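Local coordinates for protein nuclear hormone receptor HR38 (Drosophila melanogaster, PDB 1PDU) that mediates an atypical ecdysteroid signalling pathway as an orphan nuclear receptor, probably regulating gene transcription, at residues Leu152-Leu157 with Met175-Ser180; Thr106-Cys111 with Leu116-Cys121; Asp183-Thr186 with Glu190-Lys193; Gln51-Leu56 with Ala232-Met237; Phe93-Ala98 with Met133-Ser138. All blocks are in the same frame, centred on the assembly; numbering follows the deposited sequence.

Contact 1 (Leu152-Leu157 with Met175-Ser180)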
# COMPACT_ATOMS: atom_id res chain seq x y z
N LEU A 152 -0.19 -9.40 -4.48
CA LEU A 152 0.79 -8.35 -4.72
C LEU A 152 1.03 -7.56 -3.42
O LEU A 152 2.16 -7.19 -3.09
CB LEU A 152 0.28 -7.44 -5.83
CG LEU A 152 0.32 -7.99 -7.26
CD1 LEU A 152 -0.01 -6.88 -8.25
CD2 LEU A 152 1.70 -8.57 -7.53
N CYS A 153 -0.04 -7.33 -2.65
CA CYS A 153 0.08 -6.62 -1.39
C CYS A 153 0.84 -7.45 -0.37
O CYS A 153 1.76 -6.96 0.27
CB CYS A 153 -1.30 -6.30 -0.82
SG CYS A 153 -2.17 -5.01 -1.69
N ALA A 154 0.45 -8.71 -0.22
CA ALA A 154 1.10 -9.59 0.74
C ALA A 154 2.57 -9.73 0.38
O ALA A 154 3.42 -9.90 1.26
CB ALA A 154 0.42 -10.95 0.74
N LEU A 155 2.88 -9.64 -0.91
CA LEU A 155 4.27 -9.76 -1.36
C LEU A 155 5.04 -8.47 -1.11
O LEU A 155 6.27 -8.46 -1.09
CB LEU A 155 4.33 -10.12 -2.84
CG LEU A 155 4.04 -11.59 -3.18
CD1 LEU A 155 4.11 -11.75 -4.69
CD2 LEU A 155 5.04 -12.51 -2.48
N THR A 156 4.32 -7.37 -0.92
CA THR A 156 4.98 -6.10 -0.64
C THR A 156 5.42 -6.14 0.82
O THR A 156 6.46 -5.60 1.19
CB THR A 156 4.02 -4.92 -0.85
OG1 THR A 156 3.57 -4.91 -2.21
CG2 THR A 156 4.72 -3.60 -0.53
N LEU A 157 4.63 -6.83 1.64
CA LEU A 157 4.90 -6.96 3.07
C LEU A 157 5.88 -8.09 3.37
O LEU A 157 6.87 -7.90 4.08
CB LEU A 157 3.60 -7.20 3.83
CG LEU A 157 3.82 -7.48 5.32
CD1 LEU A 157 4.33 -6.21 6.00
CD2 LEU A 157 2.53 -7.95 5.96
N MET A 175 7.44 -17.52 -0.69
CA MET A 175 7.33 -18.53 -1.73
C MET A 175 5.92 -19.10 -1.78
O MET A 175 5.40 -19.38 -2.87
CB MET A 175 8.35 -19.66 -1.52
CG MET A 175 9.76 -19.35 -2.04
SD MET A 175 9.77 -18.88 -3.83
CE MET A 175 10.10 -17.09 -3.71
N LYS A 176 5.28 -19.26 -0.63
CA LYS A 176 3.92 -19.78 -0.61
C LYS A 176 2.98 -18.80 -1.28
O LYS A 176 2.10 -19.20 -2.05
CB LYS A 176 3.44 -20.04 0.82
CG LYS A 176 3.80 -21.40 1.36
CD LYS A 176 3.09 -21.71 2.67
CE LYS A 176 3.43 -23.12 3.14
NZ LYS A 176 2.68 -23.54 4.38
N ILE A 177 3.17 -17.51 -1.00
CA ILE A 177 2.32 -16.50 -1.59
C ILE A 177 2.57 -16.44 -3.09
O ILE A 177 1.63 -16.31 -3.87
CB ILE A 177 2.58 -15.12 -0.95
CG1 ILE A 177 2.42 -15.22 0.56
CG2 ILE A 177 1.57 -14.09 -1.49
CD1 ILE A 177 2.89 -13.98 1.30
N ILE A 178 3.83 -16.56 -3.49
CA ILE A 178 4.17 -16.56 -4.91
C ILE A 178 3.52 -17.76 -5.58
O ILE A 178 2.93 -17.64 -6.66
CB ILE A 178 5.71 -16.63 -5.15
CG1 ILE A 178 6.32 -15.23 -5.04
CG2 ILE A 178 6.01 -17.22 -6.53
CD1 ILE A 178 7.79 -15.16 -5.39
N GLY A 179 3.62 -18.91 -4.93
CA GLY A 179 3.01 -20.11 -5.47
C GLY A 179 1.53 -19.90 -5.75
O GLY A 179 1.06 -20.19 -6.84
N SER A 180 0.80 -19.39 -4.76
CA SER A 180 -0.62 -19.16 -4.95
C SER A 180 -0.88 -18.18 -6.07
O SER A 180 -1.83 -18.34 -6.83
CB SER A 180 -1.26 -18.65 -3.65
OG SER A 180 -1.43 -19.70 -2.71
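Behind the face where Ala154 and Leu155 meet Ile177, the carbonyl oxygen Leu152 O is gripped twice by one residue: Thr156 OG1 donates to it over 2.8 Å, and the backbone Thr156 N adds a weak bond. The pairing belongs to the antiparallel alpha-helical sandwich of nuclear receptor ligand-binding domains: helices 146-157 and 167-187 run nearly antiparallel here, with short-segment axes at 162° and 9.8 Å apart at closest approach. The threonine hydroxyl bonds back to the carbonyl four residues earlier in its helix, tilted 28° from the carbonyl plane. This pins the Thr156 side chain on the inner side of helix 146-157, where it touches helices 78-100 and 204-225, and leaves the other side of the helix to apolar packing. No hydrogen bond joins the two segments across the gap. Ile177 points its CB toward the partner helix, and its two branches do different work. CD1, at the end of the longer branch, reaches Ala154 CB at 3.9 Å, while CG2, lying anti to the backbone N, rests beside Leu155 CG and CD2. Leu155 and Ile177 slide past one another in opposite directions. Against Ile178, Leu155 crosses at about a right angle. Leu19 of helix 15-25 touches both Ala154 and Ile177, so a third helix closes over this seam. The same Leu155 CD2 methyl that touches Ile177 CB also stands 3.9 Å from Ile178 CG1.

Contact 2 (Thr106-Cys111 with Leu116-Cys121)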
# COMPACT_ATOMS: atom_id res chain seq x y z
N THR A 106 -11.32 13.08 -10.15
CA THR A 106 -11.03 14.26 -9.34
C THR A 106 -10.76 13.85 -7.90
O THR A 106 -9.92 14.45 -7.23
CB THR A 106 -12.21 15.26 -9.37
OG1 THR A 106 -13.33 14.70 -8.67
CG2 THR A 106 -12.62 15.54 -10.81
N LYS A 107 -11.45 12.81 -7.43
CA LYS A 107 -11.29 12.35 -6.05
C LYS A 107 -10.12 11.37 -5.86
O LYS A 107 -9.50 10.91 -6.82
CB LYS A 107 -12.56 11.65 -5.59
CG LYS A 107 -12.77 10.35 -6.33
CD LYS A 107 -13.99 9.59 -5.87
CE LYS A 107 -14.15 8.35 -6.74
NZ LYS A 107 -15.18 7.46 -6.19
N LEU A 108 -9.85 11.07 -4.61
CA LEU A 108 -8.81 10.12 -4.25
C LEU A 108 -9.31 9.50 -2.94
O LEU A 108 -9.60 10.22 -1.98
CB LEU A 108 -7.48 10.85 -4.04
CG LEU A 108 -6.20 10.04 -4.24
CD1 LEU A 108 -6.40 9.02 -5.34
CD2 LEU A 108 -5.06 10.98 -4.59
N ILE A 109 -9.46 8.18 -2.92
CA ILE A 109 -9.95 7.48 -1.74
C ILE A 109 -8.81 6.77 -1.02
O ILE A 109 -7.99 6.09 -1.63
CB ILE A 109 -11.02 6.43 -2.13
CG1 ILE A 109 -12.22 7.13 -2.77
CG2 ILE A 109 -11.48 5.67 -0.90
CD1 ILE A 109 -13.24 6.15 -3.36
N PHE A 110 -8.77 6.92 0.30
CA PHE A 110 -7.74 6.28 1.11
C PHE A 110 -8.35 5.12 1.90
O PHE A 110 -9.52 5.18 2.31
CB PHE A 110 -7.12 7.32 2.04
CG PHE A 110 -6.54 8.49 1.31
CD1 PHE A 110 -7.37 9.52 0.85
CD2 PHE A 110 -5.18 8.56 1.05
CE1 PHE A 110 -6.84 10.59 0.15
CE2 PHE A 110 -4.64 9.64 0.35
CZ PHE A 110 -5.47 10.66 -0.10
N CYS A 111 -7.56 4.07 2.11
CA CYS A 111 -8.09 2.89 2.79
C CYS A 111 -8.62 3.10 4.21
O CYS A 111 -9.09 2.15 4.84
CB CYS A 111 -7.06 1.75 2.75
SG CYS A 111 -5.45 2.12 3.41
N LEU A 116 -10.73 12.73 -0.61
CA LEU A 116 -10.34 14.13 -0.79
C LEU A 116 -10.21 14.42 -2.29
O LEU A 116 -10.22 13.49 -3.10
CB LEU A 116 -8.98 14.41 -0.14
CG LEU A 116 -8.71 14.07 1.33
CD1 LEU A 116 -7.20 14.05 1.57
CD2 LEU A 116 -9.39 15.09 2.23
N HIS A 117 -10.08 15.69 -2.64
CA HIS A 117 -9.86 16.06 -4.03
C HIS A 117 -8.39 15.77 -4.28
O HIS A 117 -7.57 15.87 -3.37
CB HIS A 117 -10.03 17.56 -4.29
CG HIS A 117 -11.43 18.07 -4.20
ND1 HIS A 117 -12.06 18.32 -3.00
CD2 HIS A 117 -12.28 18.51 -5.16
CE1 HIS A 117 -13.23 18.88 -3.22
NE2 HIS A 117 -13.39 19.01 -4.53
N ARG A 118 -8.04 15.43 -5.51
CA ARG A 118 -6.64 15.21 -5.83
C ARG A 118 -5.90 16.51 -5.57
O ARG A 118 -4.73 16.51 -5.18
CB ARG A 118 -6.49 14.81 -7.29
CG ARG A 118 -7.25 13.56 -7.60
CD ARG A 118 -6.68 12.82 -8.78
NE ARG A 118 -7.28 11.50 -8.87
CZ ARG A 118 -7.00 10.61 -9.82
NH1 ARG A 118 -6.12 10.91 -10.78
NH2 ARG A 118 -7.59 9.43 -9.81
N THR A 119 -6.59 17.63 -5.76
CA THR A 119 -5.99 18.94 -5.55
C THR A 119 -5.68 19.27 -4.08
O THR A 119 -4.80 20.07 -3.80
CB THR A 119 -6.87 20.06 -6.13
OG1 THR A 119 -8.18 19.99 -5.56
CG2 THR A 119 -6.96 19.90 -7.66
N GLN A 120 -6.41 18.66 -3.15
CA GLN A 120 -6.14 18.89 -1.73
C GLN A 120 -4.92 18.07 -1.31
O GLN A 120 -4.33 18.32 -0.26
CB GLN A 120 -7.33 18.46 -0.87
CG GLN A 120 -8.59 19.30 -0.99
CD GLN A 120 -9.79 18.64 -0.32
OE1 GLN A 120 -10.16 17.52 -0.65
NE2 GLN A 120 -10.40 19.35 0.63
N CYS A 121 -4.56 17.09 -2.12
CA CYS A 121 -3.42 16.23 -1.83
C CYS A 121 -2.14 16.75 -2.46
O CYS A 121 -1.04 16.55 -1.94
CB CYS A 121 -3.69 14.81 -2.33
SG CYS A 121 -5.16 14.04 -1.61
O HOH W 1 -9.68 7.91 -8.10
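The Phe110 ring meets Cys121 at its edge: SG lies close to the ring plane, 3.7 Å from Phe110 CZ, a sulfur-aromatic contact 85° off the ring normal. Leu116 CD1 approaches the same ring obliquely, 3.8 Å from Phe110 CE1, with the two side chains crossing at about a right angle. A second flat group, the Arg118 guanidinium, is also used along its edge. Its NE donates to Lys107 O at 3.1 Å in an almost straight bond (172°), with the carbonyl oxygen in the guanidinium plane although the donor stands above the carbonyl plane. An extended chain from CG to NE brings the group there, and a water bridges Arg118 NH2 to that same Lys107 O. Both links probably help orient the group, and NH2 bonds weakly to Arg102 O. His117 diverges from Lys107 and uses its ring otherwise: Gln120 OE1 accepts from both ND1, in the ring plane, and the backbone N of His117, while Tyr38 stacks on the ring. Leu108 and Leu116 form the hydrogen-bonded pair, Leu116 N to Leu108 O at 3.1 Å and a weak return bond from Leu108 N. Their side chains share the face that also carries Phe110, turned toward helices 45-67, 78-100 and 128-142. This is the short antiparallel beta hairpin characteristic of nuclear receptor ligand-binding domains, running directly into helix 118-125.

Contact 3 (Asp183-Thr186 with Glu190-Lys193)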
# COMPACT_ATOMS: atom_id res chain seq x y z
N ASP A 183 -0.27 -20.17 -9.39
CA ASP A 183 -1.39 -21.05 -9.72
C ASP A 183 -2.58 -20.25 -10.27
O ASP A 183 -3.14 -20.60 -11.32
CB ASP A 183 -1.85 -21.85 -8.50
CG ASP A 183 -0.76 -22.77 -7.97
OD1 ASP A 183 0.11 -23.19 -8.77
OD2 ASP A 183 -0.79 -23.10 -6.76
N HIS A 184 -2.95 -19.19 -9.57
CA HIS A 184 -4.07 -18.36 -9.99
C HIS A 184 -3.89 -17.78 -11.40
O HIS A 184 -4.82 -17.78 -12.20
CB HIS A 184 -4.28 -17.21 -9.00
CG HIS A 184 -5.41 -16.30 -9.37
ND1 HIS A 184 -6.73 -16.67 -9.26
CD2 HIS A 184 -5.41 -15.06 -9.90
CE1 HIS A 184 -7.50 -15.69 -9.71
NE2 HIS A 184 -6.72 -14.70 -10.10
N VAL A 185 -2.69 -17.29 -11.69
CA VAL A 185 -2.42 -16.69 -13.00
C VAL A 185 -2.45 -17.71 -14.14
O VAL A 185 -2.98 -17.43 -15.21
CB VAL A 185 -1.06 -15.96 -13.00
CG1 VAL A 185 -0.71 -15.51 -14.41
CG2 VAL A 185 -1.12 -14.78 -12.07
N THR A 186 -1.88 -18.88 -13.88
CA THR A 186 -1.83 -19.95 -14.87
C THR A 186 -3.20 -20.36 -15.39
O THR A 186 -3.37 -20.58 -16.59
CB THR A 186 -1.15 -21.20 -14.27
OG1 THR A 186 0.22 -20.90 -13.96
CG2 THR A 186 -1.19 -22.36 -15.27
N GLU A 190 -8.22 -14.63 -18.91
CA GLU A 190 -7.89 -13.26 -19.30
C GLU A 190 -6.39 -12.95 -19.18
O GLU A 190 -5.85 -12.16 -19.96
CB GLU A 190 -8.70 -12.27 -18.48
N ALA A 191 -5.73 -13.57 -18.21
CA ALA A 191 -4.31 -13.34 -17.97
C ALA A 191 -3.41 -13.94 -19.04
O ALA A 191 -2.46 -13.29 -19.50
CB ALA A 191 -3.92 -13.88 -16.60
N GLN A 192 -3.69 -15.18 -19.42
CA GLN A 192 -2.88 -15.85 -20.42
C GLN A 192 -2.94 -15.17 -21.79
O GLN A 192 -2.23 -15.55 -22.72
CB GLN A 192 -3.33 -17.31 -20.54
CG GLN A 192 -3.21 -18.08 -19.23
CD GLN A 192 -1.78 -18.21 -18.76
OE1 GLN A 192 -0.97 -18.92 -19.37
NE2 GLN A 192 -1.44 -17.52 -17.67
N LYS A 193 -3.77 -14.14 -21.90
CA LYS A 193 -3.92 -13.39 -23.15
C LYS A 193 -2.81 -12.35 -23.31
O LYS A 193 -2.79 -11.62 -24.30
CB LYS A 193 -5.25 -12.64 -23.18
CG LYS A 193 -6.51 -13.47 -23.01
CD LYS A 193 -7.72 -12.54 -23.02
CE LYS A 193 -9.03 -13.26 -22.76
NZ LYS A 193 -10.14 -12.28 -22.61
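Val185 and Thr186 lie near the end of helix 167-187, and the chain steps across into a short, weakly bonded helical turn that runs on in roughly the same sense, bringing Ala191 and Gln192 beside them. The closest backbone pairs are Val185 CA with Ala191 CA at 6.3 Å and Thr186 CA with Gln192 CA at 7.0 Å. Such proximity lets a small residue fit: Ala191 points its CB toward the helix end, 3.9 Å from the carbonyl oxygen Val185 O and 4.2 Å from the Val185 methyl CG1. The polar share falls to Gln192. Its chain is folded at chi2 (-64°), which swings the amide back over the last turn of the helix, and NE2 donates to Val185 O at 2.9 Å. The bond is weak, the angle at hydrogen being only 124°. The rest of the Gln192 side chain lies against the next carbonyl, with CD 3.6 Å from Thr186 O. The Val185 and Gln192 side chains cross obliquely, with Val185 CG1 3.9 Å from Gln192 NE2, so the amide nitrogen has an apolar neighbour as well as an acceptor. Thr186 points its CB away from the second segment, and its hydroxyl is hydrogen-bonded to Arg182 O, one turn earlier. Asn188 OD1, from the link between the segments, accepts from Ala191 N. Helix 197-202 borders this junction: Tyr197 touches both Val185 and Ala191, and Phe198 packs on Val185.

Contact 4 (Gln51-Leu56 with Ala232-Met237)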
# COMPACT_ATOMS: atom_id res chain seq x y z
N GLN A 51 -3.28 17.05 8.57
CA GLN A 51 -4.21 16.19 7.84
C GLN A 51 -3.51 15.05 7.12
O GLN A 51 -4.01 13.92 7.09
CB GLN A 51 -5.00 17.02 6.84
CG GLN A 51 -5.63 16.22 5.71
CD GLN A 51 -6.51 17.08 4.81
OE1 GLN A 51 -7.66 17.38 5.14
NE2 GLN A 51 -5.96 17.49 3.67
N PHE A 52 -2.36 15.35 6.52
CA PHE A 52 -1.59 14.36 5.79
C PHE A 52 -1.10 13.27 6.74
O PHE A 52 -1.23 12.08 6.47
CB PHE A 52 -0.41 15.03 5.09
CG PHE A 52 0.54 14.06 4.44
CD1 PHE A 52 0.17 13.39 3.28
CD2 PHE A 52 1.75 13.76 5.04
CE1 PHE A 52 1.01 12.42 2.72
CE2 PHE A 52 2.59 12.80 4.50
CZ PHE A 52 2.22 12.11 3.34
N TYR A 53 -0.52 13.67 7.86
CA TYR A 53 -0.02 12.69 8.81
C TYR A 53 -1.15 11.78 9.27
O TYR A 53 -1.02 10.55 9.29
CB TYR A 53 0.63 13.39 10.02
CG TYR A 53 2.01 13.94 9.74
CD1 TYR A 53 2.79 13.43 8.70
CD2 TYR A 53 2.55 14.95 10.53
CE1 TYR A 53 4.07 13.92 8.44
CE2 TYR A 53 3.84 15.46 10.28
CZ TYR A 53 4.59 14.93 9.23
OH TYR A 53 5.85 15.42 8.95
N GLN A 54 -2.27 12.40 9.64
CA GLN A 54 -3.46 11.71 10.13
C GLN A 54 -3.94 10.70 9.10
O GLN A 54 -4.22 9.54 9.43
CB GLN A 54 -4.57 12.73 10.39
CG GLN A 54 -5.75 12.17 11.15
CD GLN A 54 -5.31 11.58 12.47
OE1 GLN A 54 -4.66 12.26 13.28
NE2 GLN A 54 -5.64 10.31 12.69
N LEU A 55 -4.06 11.16 7.87
CA LEU A 55 -4.49 10.36 6.74
C LEU A 55 -3.56 9.16 6.56
O LEU A 55 -4.01 8.02 6.43
CB LEU A 55 -4.47 11.22 5.48
CG LEU A 55 -4.73 10.54 4.15
CD1 LEU A 55 -6.14 9.97 4.15
CD2 LEU A 55 -4.55 11.55 3.02
N LEU A 56 -2.27 9.43 6.57
CA LEU A 56 -1.28 8.39 6.41
C LEU A 56 -1.28 7.38 7.58
O LEU A 56 -1.39 6.17 7.35
CB LEU A 56 0.11 9.02 6.25
CG LEU A 56 1.30 8.16 5.84
CD1 LEU A 56 0.88 7.05 4.88
CD2 LEU A 56 2.34 9.07 5.18
N ALA A 232 4.90 8.55 15.45
CA ALA A 232 5.88 7.46 15.49
C ALA A 232 5.79 6.61 14.23
O ALA A 232 6.80 6.23 13.63
CB ALA A 232 5.64 6.60 16.72
N LEU A 233 4.56 6.32 13.82
CA LEU A 233 4.31 5.52 12.63
C LEU A 233 5.05 6.10 11.43
O LEU A 233 5.63 5.37 10.62
CB LEU A 233 2.80 5.47 12.36
CG LEU A 233 2.26 4.35 11.48
CD1 LEU A 233 2.74 3.01 12.01
CD2 LEU A 233 0.74 4.39 11.47
N ILE A 234 5.05 7.43 11.32
CA ILE A 234 5.74 8.09 10.23
C ILE A 234 7.26 8.00 10.41
O ILE A 234 8.00 7.89 9.44
CB ILE A 234 5.33 9.58 10.12
CG1 ILE A 234 3.86 9.67 9.69
CG2 ILE A 234 6.18 10.29 9.10
CD1 ILE A 234 3.59 9.09 8.32
N GLU A 235 7.71 8.04 11.66
CA GLU A 235 9.14 7.94 11.95
C GLU A 235 9.64 6.52 11.68
O GLU A 235 10.81 6.32 11.34
CB GLU A 235 9.41 8.28 13.42
CG GLU A 235 9.26 9.75 13.77
CD GLU A 235 10.47 10.56 13.39
OE1 GLU A 235 11.42 9.98 12.80
OE2 GLU A 235 10.48 11.78 13.67
N ASN A 236 8.75 5.54 11.85
CA ASN A 236 9.11 4.15 11.61
C ASN A 236 9.47 3.94 10.14
O ASN A 236 10.32 3.10 9.81
CB ASN A 236 7.97 3.20 11.98
CG ASN A 236 7.63 3.23 13.47
OD1 ASN A 236 8.45 3.66 14.29
ND2 ASN A 236 6.44 2.76 13.82
N MET A 237 8.82 4.69 9.25
CA MET A 237 9.07 4.58 7.81
C MET A 237 10.51 4.93 7.49
O MET A 237 11.04 4.50 6.48
CB MET A 237 8.16 5.52 7.03
CG MET A 237 6.69 5.34 7.30
SD MET A 237 5.73 6.51 6.38
CE MET A 237 4.23 5.67 6.32
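Ile234 is the bump of this contact, and the hollow that takes it lies between Tyr53 and Leu56, one turn apart on helix 45-67. Its CG1 passes close to the tyrosine ring, 4.0 Å from Tyr53 CD1, at an oblique approach to the ring with the two side chains crossing at about a right angle. A bend at chi2 (-63°) then carries the end methyl toward the leucine. There the fit is tight: Ile234 CD1 is 3.5 Å from Leu56 CG and 3.4 Å from Leu56 CD2, the latter closer than carbons usually rest. Leu56 is covered from a second direction by Met237, whose extended chain reaches it tip to tip and sets CE 3.9 Å from both CG and CD1. The leucine end thus nests against two neighbouring methyls, Ile234 CD1 and Met237 CE. Ile219 of helix 204-225 touches both Leu56 and Ile234, and Met237 also packs on Leu90 of helix 78-100. The position of helix 232-236, close to the C-terminus and laid over helices 45-67 and 204-225, is consistent with the activation-function (AF-2) helix of nuclear receptors, probably docked on the domain body as in active-like conformations.

Contact 5 (Phe93-Ala98 with Met133-Ser138)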
# COMPACT_ATOMS: atom_id res chain seq x y z
N PHE A 93 0.61 1.52 1.50
CA PHE A 93 -0.22 2.69 1.42
C PHE A 93 -0.31 3.17 -0.03
O PHE A 93 -1.39 3.41 -0.56
CB PHE A 93 0.35 3.80 2.32
CG PHE A 93 -0.44 5.08 2.28
CD1 PHE A 93 -1.71 5.15 2.85
CD2 PHE A 93 0.08 6.21 1.67
CE1 PHE A 93 -2.46 6.33 2.80
CE2 PHE A 93 -0.66 7.40 1.61
CZ PHE A 93 -1.93 7.46 2.17
N VAL A 94 0.84 3.30 -0.68
CA VAL A 94 0.88 3.76 -2.06
C VAL A 94 0.25 2.75 -3.02
O VAL A 94 -0.46 3.14 -3.96
CB VAL A 94 2.33 4.09 -2.48
CG1 VAL A 94 2.38 4.48 -3.94
CG2 VAL A 94 2.86 5.25 -1.64
N LEU A 95 0.49 1.47 -2.78
CA LEU A 95 -0.05 0.42 -3.64
C LEU A 95 -1.58 0.41 -3.60
O LEU A 95 -2.23 0.36 -4.65
CB LEU A 95 0.49 -0.95 -3.22
CG LEU A 95 0.01 -2.12 -4.09
CD1 LEU A 95 0.50 -1.92 -5.52
CD2 LEU A 95 0.51 -3.44 -3.53
N ARG A 96 -2.17 0.47 -2.41
CA ARG A 96 -3.62 0.47 -2.29
C ARG A 96 -4.20 1.72 -2.89
O ARG A 96 -5.23 1.69 -3.58
CB ARG A 96 -4.05 0.35 -0.82
CG ARG A 96 -4.15 -1.11 -0.37
CD ARG A 96 -3.70 -1.29 1.05
NE ARG A 96 -4.78 -1.10 2.00
CZ ARG A 96 -5.60 -2.07 2.41
NH1 ARG A 96 -5.46 -3.30 1.94
NH2 ARG A 96 -6.53 -1.80 3.32
N LEU A 97 -3.53 2.83 -2.62
CA LEU A 97 -3.97 4.11 -3.14
C LEU A 97 -4.02 4.08 -4.66
O LEU A 97 -5.03 4.44 -5.26
CB LEU A 97 -3.03 5.22 -2.67
CG LEU A 97 -3.30 6.62 -3.19
CD1 LEU A 97 -4.76 6.98 -2.96
CD2 LEU A 97 -2.37 7.60 -2.48
N ALA A 98 -2.93 3.64 -5.28
CA ALA A 98 -2.84 3.58 -6.73
C ALA A 98 -3.80 2.59 -7.36
O ALA A 98 -4.35 2.85 -8.43
CB ALA A 98 -1.41 3.25 -7.15
N MET A 133 -0.17 8.57 -9.39
CA MET A 133 -1.23 8.40 -10.38
C MET A 133 -0.67 7.72 -11.63
O MET A 133 -1.34 6.91 -12.27
CB MET A 133 -1.86 9.75 -10.72
CG MET A 133 -2.70 10.31 -9.59
SD MET A 133 -3.83 9.03 -8.96
CE MET A 133 -4.64 9.88 -7.80
N GLU A 134 0.57 8.04 -11.95
CA GLU A 134 1.24 7.44 -13.10
C GLU A 134 1.39 5.93 -12.86
O GLU A 134 1.19 5.12 -13.77
CB GLU A 134 2.60 8.10 -13.27
CG GLU A 134 3.40 7.66 -14.48
CD GLU A 134 4.33 8.76 -14.95
OE1 GLU A 134 5.26 8.47 -15.73
OE2 GLU A 134 4.13 9.93 -14.56
N PHE A 135 1.73 5.56 -11.63
CA PHE A 135 1.88 4.14 -11.28
C PHE A 135 0.49 3.48 -11.34
O PHE A 135 0.34 2.35 -11.76
CB PHE A 135 2.46 4.03 -9.88
CG PHE A 135 2.66 2.61 -9.41
CD1 PHE A 135 3.60 1.79 -10.02
CD2 PHE A 135 1.92 2.11 -8.34
CE1 PHE A 135 3.80 0.49 -9.57
CE2 PHE A 135 2.12 0.82 -7.89
CZ PHE A 135 3.06 0.00 -8.51
N SER A 136 -0.51 4.23 -10.91
CA SER A 136 -1.89 3.77 -10.91
C SER A 136 -2.31 3.33 -12.31
O SER A 136 -2.79 2.21 -12.51
CB SER A 136 -2.81 4.89 -10.42
OG SER A 136 -4.17 4.53 -10.46
N ARG A 137 -2.12 4.20 -13.29
CA ARG A 137 -2.48 3.89 -14.67
C ARG A 137 -1.70 2.66 -15.14
O ARG A 137 -2.23 1.83 -15.88
CB ARG A 137 -2.20 5.09 -15.59
CG ARG A 137 -3.03 6.32 -15.23
CD ARG A 137 -2.85 7.45 -16.25
NE ARG A 137 -1.51 8.04 -16.22
CZ ARG A 137 -1.18 9.15 -15.57
NH1 ARG A 137 0.07 9.60 -15.61
NH2 ARG A 137 -2.10 9.82 -14.88
N SER A 138 -0.46 2.55 -14.70
CA SER A 138 0.36 1.41 -15.07
C SER A 138 -0.30 0.10 -14.59
O SER A 138 -0.40 -0.86 -15.35
CB SER A 138 1.76 1.54 -14.45
OG SER A 138 2.59 0.42 -14.76
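Phe135 turns the edge of its ring, not a face, to helix 78-100. Ala98 CB lies near the ring plane 3.7 Å from Phe135 CD2, and Leu95 CD1 meets the same edge farther along, 4.0 Å from CE2. With CG anti to the backbone N (chi1 -180°), the phenyl group is thrown from helix 128-142 toward these two residues, one turn apart. Leu95 and the ring cross at a slant; Ala98, with nothing beyond CB, lets the neighbouring backbone come close. At this point Ala98 CA and Ser136 CA are 4.3 Å apart, although the short-segment axes keep a closest approach of 9.1 Å and are inclined at 62°. Ser136 uses the narrow gap for the polar bond between the helices. Its OG, likewise anti to its own N, donates to Ala98 O at 2.6 Å in the carbonyl plane and on a lone pair, with a C=O...donor angle of 141°. That carbonyl also receives a weak bond from His140 NE2, so a buried oxygen near the end of helix 78-100 has two side-chain donors. An aromatic edge and a serine hydroxyl thus hold adjacent parts of one crossing. The site is buried about 9 Å from the chain centre. Helix 204-225 touches Phe135 through Glu207 and Leu211 and Leu95 through Leu208, helix 146-157 packs Phe149, Cys153 and Thr156 on Leu95, and the loop residue Ala101 borders Ser136.

Contact 4 closes the longest loop of the five, joining helix 45-67 to the C-terminal helix 232-236, and the other four are nested within it. Contact 5 encloses the hairpin of contact 2, their centres 12 Å apart; contact 1 and then contact 3 follow along the chain, sharing helix 167-187. Contacts 2, 4 and 5 touch one another, with Phe110 against Leu55, Leu56 against Phe93, and Leu108 against Met133 and Leu97, while Leu95 carries contact 5 to Cys153 and Thr156 of contact 1. Contact 3 lies at the far end, about 37 Å from contact 4 between centres. Side-chain packing thus runs continuously from the probable AF-2 helix through the central helices to helix 146-157.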